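Local coordinates for PRESAN domain-containing protein (PDB 7D2W) that is of unknown function but, as a helical PHIST-type protein of the malaria parasite, probably binds partner proteins, at residues A[123-135]-A[162-174]. Residues are numbered along the deposited sequence; the frame is centred on the assembly and turned at random. Where two conformers were deposited one is given.
Sequences DCNMMVSTLETEQ and EFDKLHTDLYVKY
Leu131 lays its CD2 methyl over one face of the Phe163 ring, 3.6 Å from the centroid and 15° off the ring normal, a CH-pi contact that a flat aromatic and a branched aliphatic chain form readily. An unusual chi1 of -111° carries the ring across to the other helix, where it enters a hole between Val128, Leu131, Glu132 and Gln135. Val128 returns the knob: its short branched side chain sits among Phe163, Leu166, His167 and Leu170, CB against Phe163 CE1 and CG1 3.8 Å from Leu166 CD2. CG1 also meets the edge of the His167 imidazole, whose NE2 is hydrogen-bonded to Thr83 of helix 65-93. Through this reciprocal knobs-into-holes packing, segments 123-135 and 162-174, on helices 117-144 and 149-181, run antiparallel within the four-helix bundle.

Polar groups finish both ends of this apolar seam. Asp123 OD2, a carboxylate oxygen able to accept twice, takes Lys173 NZ at 2.8 Å on its syn lone pair, a salt bridge the long lysine chain can span, and Tyr174 OH at 2.7 Å from the anti side, 32° out of the carboxylate plane. Beside this pair, Cys124 SG lies obliquely against the Tyr174 ring, a sulfur-aromatic contact. At the far end the extended side chain of Gln135 brings in an amide, donor and acceptor at once and so suited to a buried site: OE1 borders the Phe163 edge and accepts from Lys75, whereas NE2 donates to Cys159 O and, at 3.0 Å from above the carboxylate plane, to Glu162 OE1.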
loop_
_atom_site.group_PDB
_atom_site.type_symbol
_atom_site.label_atom_id
_atom_site.label_comp_id
_atom_site.label_asym_id
_atom_site.label_seq_id
_atom_site.Cartn_x
_atom_site.Cartn_y
_atom_site.Cartn_z
ATOM N N ASP A 123 17.269 7.344 -3.880
ATOM C CA ASP A 123 16.345 7.317 -2.752
ATOM C C ASP A 123 15.596 5.992 -2.663
ATOM O O ASP A 123 15.505 5.384 -1.584
ATOM C CB ASP A 123 15.367 8.486 -2.878
ATOM C CG ASP A 123 14.405 8.579 -1.713
ATOM O OD1 ASP A 123 14.862 8.581 -0.548
ATOM O OD2 ASP A 123 13.187 8.656 -1.971
ATOM N N CYS A 124 15.021 5.542 -3.779
ATOM C CA CYS A 124 14.252 4.301 -3.748
ATOM C C CYS A 124 15.138 3.130 -3.340
ATOM O O CYS A 124 14.776 2.332 -2.471
ATOM C CB CYS A 124 13.611 4.044 -5.114
ATOM S SG CYS A 124 12.260 5.201 -5.589
ATOM N N ASN A 125 16.312 3.020 -3.947
ATOM C CA ASN A 125 17.185 1.896 -3.636
ATOM C C ASN A 125 17.684 1.950 -2.195
ATOM O O ASN A 125 17.812 0.911 -1.537
ATOM C CB ASN A 125 18.334 1.857 -4.641
ATOM C CG ASN A 125 17.881 1.305 -5.992
ATOM O OD1 ASN A 125 17.368 0.192 -6.066
ATOM N ND2 ASN A 125 18.019 2.098 -7.046
ATOM N N MET A 126 17.953 3.146 -1.669
ATOM C CA MET A 126 18.356 3.231 -0.265
ATOM C C MET A 126 17.226 2.815 0.681
ATOM O O MET A 126 17.470 2.125 1.680
ATOM C CB MET A 126 18.827 4.648 0.062
ATOM C CG MET A 126 19.484 4.730 1.420
ATOM S SD MET A 126 21.059 3.867 1.559
ATOM C CE MET A 126 21.737 4.131 -0.078
ATOM N N MET A 127 15.990 3.238 0.407
ATOM C CA MET A 127 14.880 2.834 1.269
ATOM C C MET A 127 14.670 1.319 1.219
ATOM O O MET A 127 14.533 0.670 2.264
ATOM C CB MET A 127 13.593 3.575 0.882
ATOM C CG MET A 127 13.605 5.102 1.188
ATOM S SD MET A 127 13.935 5.473 2.922
ATOM C CE MET A 127 12.406 4.872 3.680
ATOM N N VAL A 128 14.665 0.725 0.021
ATOM C CA VAL A 128 14.363 -0.711 -0.042
ATOM C C VAL A 128 15.535 -1.533 0.487
ATOM O O VAL A 128 15.337 -2.538 1.183
ATOM C CB VAL A 128 13.931 -1.161 -1.458
ATOM C CG1 VAL A 128 12.665 -0.423 -1.909
ATOM C CG2 VAL A 128 15.047 -1.032 -2.484
ATOM N N SER A 129 16.769 -1.120 0.201
ATOM C CA SER A 129 17.885 -1.927 0.676
ATOM C C SER A 129 17.984 -1.869 2.198
ATOM O O SER A 129 18.271 -2.886 2.843
ATOM C CB SER A 129 19.191 -1.493 0.007
ATOM O OG SER A 129 19.606 -0.252 0.542
ATOM N N THR A 130 17.703 -0.709 2.801
ATOM C CA THR A 130 17.725 -0.618 4.258
ATOM C C THR A 130 16.590 -1.427 4.875
ATOM O O THR A 130 16.763 -2.058 5.926
ATOM C CB THR A 130 17.641 0.841 4.707
ATOM O OG1 THR A 130 18.729 1.581 4.141
ATOM C CG2 THR A 130 17.713 0.921 6.216
ATOM N N LEU A 131 15.414 -1.427 4.234
ATOM C CA LEU A 131 14.318 -2.229 4.775
ATOM C C LEU A 131 14.650 -3.712 4.709
ATOM O O LEU A 131 14.366 -4.461 5.650
ATOM C CB LEU A 131 12.999 -1.941 4.044
ATOM C CG LEU A 131 11.768 -2.712 4.556
ATOM C CD1 LEU A 131 11.506 -2.503 6.057
ATOM C CD2 LEU A 131 10.514 -2.337 3.761
ATOM N N GLU A 132 15.265 -4.156 3.606
ATOM C CA GLU A 132 15.616 -5.568 3.478
ATOM C C GLU A 132 16.561 -6.002 4.597
ATOM O O GLU A 132 16.359 -7.045 5.231
ATOM C CB GLU A 132 16.220 -5.819 2.089
ATOM C CG GLU A 132 16.557 -7.263 1.788
ATOM C CD GLU A 132 17.072 -7.443 0.366
ATOM O OE1 GLU A 132 16.311 -7.158 -0.595
ATOM O OE2 GLU A 132 18.235 -7.870 0.217
ATOM N N THR A 133 17.584 -5.191 4.881
ATOM C CA THR A 133 18.522 -5.513 5.953
ATOM C C THR A 133 17.816 -5.577 7.303
ATOM O O THR A 133 18.041 -6.503 8.090
ATOM C CB THR A 133 19.649 -4.474 5.998
ATOM O OG1 THR A 133 20.383 -4.513 4.773
ATOM C CG2 THR A 133 20.588 -4.754 7.161
ATOM N N GLU A 134 16.970 -4.585 7.592
ATOM C CA GLU A 134 16.263 -4.552 8.870
ATOM C C GLU A 134 15.341 -5.758 9.026
ATOM O O GLU A 134 15.301 -6.382 10.092
ATOM C CB GLU A 134 15.470 -3.251 8.986
ATOM C CG GLU A 134 14.531 -3.206 10.185
ATOM C CD GLU A 134 13.263 -2.415 9.905
ATOM O OE1 GLU A 134 13.364 -1.198 9.628
ATOM O OE2 GLU A 134 12.164 -3.015 9.951
ATOM N N GLN A 135 14.599 -6.111 7.970
ATOM C CA GLN A 135 13.723 -7.276 8.046
ATOM C C GLN A 135 14.509 -8.569 8.228
ATOM O O GLN A 135 14.126 -9.428 9.028
ATOM C CB GLN A 135 12.843 -7.351 6.794
ATOM C CG GLN A 135 11.785 -6.250 6.790
ATOM C CD GLN A 135 10.812 -6.385 5.642
ATOM O OE1 GLN A 135 11.030 -7.165 4.710
ATOM N NE2 GLN A 135 9.721 -5.636 5.706
ATOM N N GLU A 162 4.742 -4.814 4.566
ATOM C CA GLU A 162 5.522 -3.607 4.831
ATOM C C GLU A 162 6.274 -3.143 3.585
ATOM O O GLU A 162 6.392 -1.930 3.334
ATOM C CB GLU A 162 6.493 -3.862 5.986
ATOM C CG GLU A 162 7.274 -2.629 6.423
ATOM C CD GLU A 162 8.178 -2.902 7.610
ATOM O OE1 GLU A 162 8.420 -4.096 7.922
ATOM O OE2 GLU A 162 8.637 -1.918 8.233
ATOM N N PHE A 163 6.803 -4.086 2.799
ATOM C CA PHE A 163 7.430 -3.726 1.527
ATOM C C PHE A 163 6.409 -3.177 0.537
ATOM O O PHE A 163 6.712 -2.256 -0.234
ATOM C CB PHE A 163 8.155 -4.942 0.927
ATOM C CG PHE A 163 9.645 -4.795 0.939
ATOM C CD1 PHE A 163 10.274 -4.003 -0.015
ATOM C CD2 PHE A 163 10.415 -5.402 1.928
ATOM C CE1 PHE A 163 11.654 -3.829 0.011
ATOM C CE2 PHE A 163 11.805 -5.237 1.961
ATOM C CZ PHE A 163 12.420 -4.445 1.012
ATOM N N ASP A 164 5.198 -3.743 0.521
ATOM C CA ASP A 164 4.168 -3.198 -0.351
ATOM C C ASP A 164 3.830 -1.762 0.039
ATOM O O ASP A 164 3.607 -0.911 -0.835
ATOM C CB ASP A 164 2.912 -4.065 -0.308
ATOM C CG ASP A 164 3.096 -5.404 -0.999
ATOM O OD1 ASP A 164 4.097 -5.586 -1.750
ATOM O OD2 ASP A 164 2.220 -6.275 -0.789
ATOM N N LYS A 165 3.788 -1.475 1.341
ATOM C CA LYS A 165 3.508 -0.107 1.772
ATOM C C LYS A 165 4.653 0.824 1.408
ATOM O O LYS A 165 4.419 1.961 0.984
ATOM C CB LYS A 165 3.230 -0.042 3.274
ATOM C CG LYS A 165 3.240 1.416 3.819
ATOM C CD LYS A 165 2.099 1.740 4.751
ATOM C CE LYS A 165 2.129 3.225 5.180
ATOM N NZ LYS A 165 1.796 4.224 4.091
ATOM N N LEU A 166 5.900 0.365 1.553
ATOM C CA LEU A 166 7.021 1.209 1.148
ATOM C C LEU A 166 6.970 1.490 -0.349
ATOM O O LEU A 166 7.158 2.633 -0.777
ATOM C CB LEU A 166 8.358 0.560 1.541
ATOM C CG LEU A 166 9.604 1.263 0.986
ATOM C CD1 LEU A 166 9.699 2.677 1.493
ATOM C CD2 LEU A 166 10.874 0.488 1.335
ATOM N N HIS A 167 6.704 0.464 -1.165
ATOM C CA HIS A 167 6.613 0.683 -2.607
ATOM C C HIS A 167 5.484 1.654 -2.941
ATOM O O HIS A 167 5.604 2.472 -3.860
ATOM C CB HIS A 167 6.403 -0.647 -3.333
ATOM C CG HIS A 167 7.614 -1.529 -3.349
ATOM N ND1 HIS A 167 7.531 -2.902 -3.400
ATOM C CD2 HIS A 167 8.935 -1.231 -3.328
ATOM C CE1 HIS A 167 8.748 -3.415 -3.408
ATOM N NE2 HIS A 167 9.618 -2.422 -3.362
ATOM N N THR A 168 4.380 1.569 -2.207
ATOM C CA THR A 168 3.286 2.515 -2.398
ATOM C C THR A 168 3.718 3.923 -2.008
ATOM O O THR A 168 3.471 4.883 -2.747
ATOM C CB THR A 168 2.074 2.076 -1.575
ATOM O OG1 THR A 168 1.663 0.779 -2.009
ATOM C CG2 THR A 168 0.897 3.057 -1.754
ATOM N N ASP A 169 4.368 4.059 -0.846
ATOM C CA ASP A 169 4.823 5.370 -0.394
ATOM C C ASP A 169 5.744 6.017 -1.418
ATOM O O ASP A 169 5.613 7.214 -1.718
ATOM C CB ASP A 169 5.536 5.246 0.951
ATOM C CG ASP A 169 4.578 5.023 2.099
ATOM O OD1 ASP A 169 3.354 5.010 1.867
ATOM O OD2 ASP A 169 5.055 4.824 3.230
ATOM N N LEU A 170 6.694 5.245 -1.954
ATOM C CA LEU A 170 7.620 5.787 -2.942
ATOM C C LEU A 170 6.897 6.176 -4.229
ATOM O O LEU A 170 7.176 7.229 -4.810
ATOM C CB LEU A 170 8.721 4.761 -3.234
ATOM C CG LEU A 170 9.739 4.549 -2.105
ATOM C CD1 LEU A 170 10.621 3.313 -2.385
ATOM C CD2 LEU A 170 10.594 5.791 -1.958
ATOM N N TYR A 171 5.983 5.333 -4.708
ATOM C CA TYR A 171 5.270 5.672 -5.936
ATOM C C TYR A 171 4.465 6.960 -5.767
ATOM O O TYR A 171 4.519 7.842 -6.629
ATOM C CB TYR A 171 4.369 4.516 -6.389
ATOM C CG TYR A 171 3.882 4.690 -7.822
ATOM C CD1 TYR A 171 4.701 4.383 -8.898
ATOM C CD2 TYR A 171 2.613 5.188 -8.092
ATOM C CE1 TYR A 171 4.270 4.561 -10.200
ATOM C CE2 TYR A 171 2.172 5.370 -9.392
ATOM C CZ TYR A 171 3.003 5.051 -10.442
ATOM O OH TYR A 171 2.570 5.225 -11.737
ATOM N N VAL A 172 3.731 7.087 -4.662
ATOM C CA VAL A 172 2.943 8.286 -4.391
ATOM C C VAL A 172 3.841 9.518 -4.362
ATOM O O VAL A 172 3.542 10.543 -4.989
ATOM C CB VAL A 172 2.175 8.095 -3.066
ATOM C CG1 VAL A 172 1.757 9.420 -2.452
ATOM C CG2 VAL A 172 0.965 7.183 -3.297
ATOM N N LYS A 173 4.966 9.424 -3.646
ATOM C CA LYS A 173 5.893 10.548 -3.526
ATOM C C LYS A 173 6.395 11.020 -4.888
ATOM O O LYS A 173 6.404 12.223 -5.169
ATOM C CB LYS A 173 7.073 10.161 -2.628
ATOM C CG LYS A 173 8.184 11.235 -2.570
ATOM C CD LYS A 173 9.142 11.005 -1.402
ATOM C CE LYS A 173 10.128 9.880 -1.707
ATOM N NZ LYS A 173 10.945 9.450 -0.514
ATOM N N TYR A 174 6.845 10.090 -5.744
ATOM C CA TYR A 174 7.442 10.502 -7.009
ATOM C C TYR A 174 6.392 10.780 -8.070
ATOM O O TYR A 174 6.643 11.576 -8.981
ATOM C CB TYR A 174 8.455 9.453 -7.501
ATOM C CG TYR A 174 9.705 9.569 -6.685
ATOM C CD1 TYR A 174 10.590 10.625 -6.898
ATOM C CD2 TYR A 174 9.957 8.695 -5.638
ATOM C CE1 TYR A 174 11.710 10.781 -6.118
ATOM C CE2 TYR A 174 11.082 8.841 -4.843
ATOM C CZ TYR A 174 11.944 9.890 -5.086
ATOM O OH TYR A 174 13.051 10.042 -4.302
#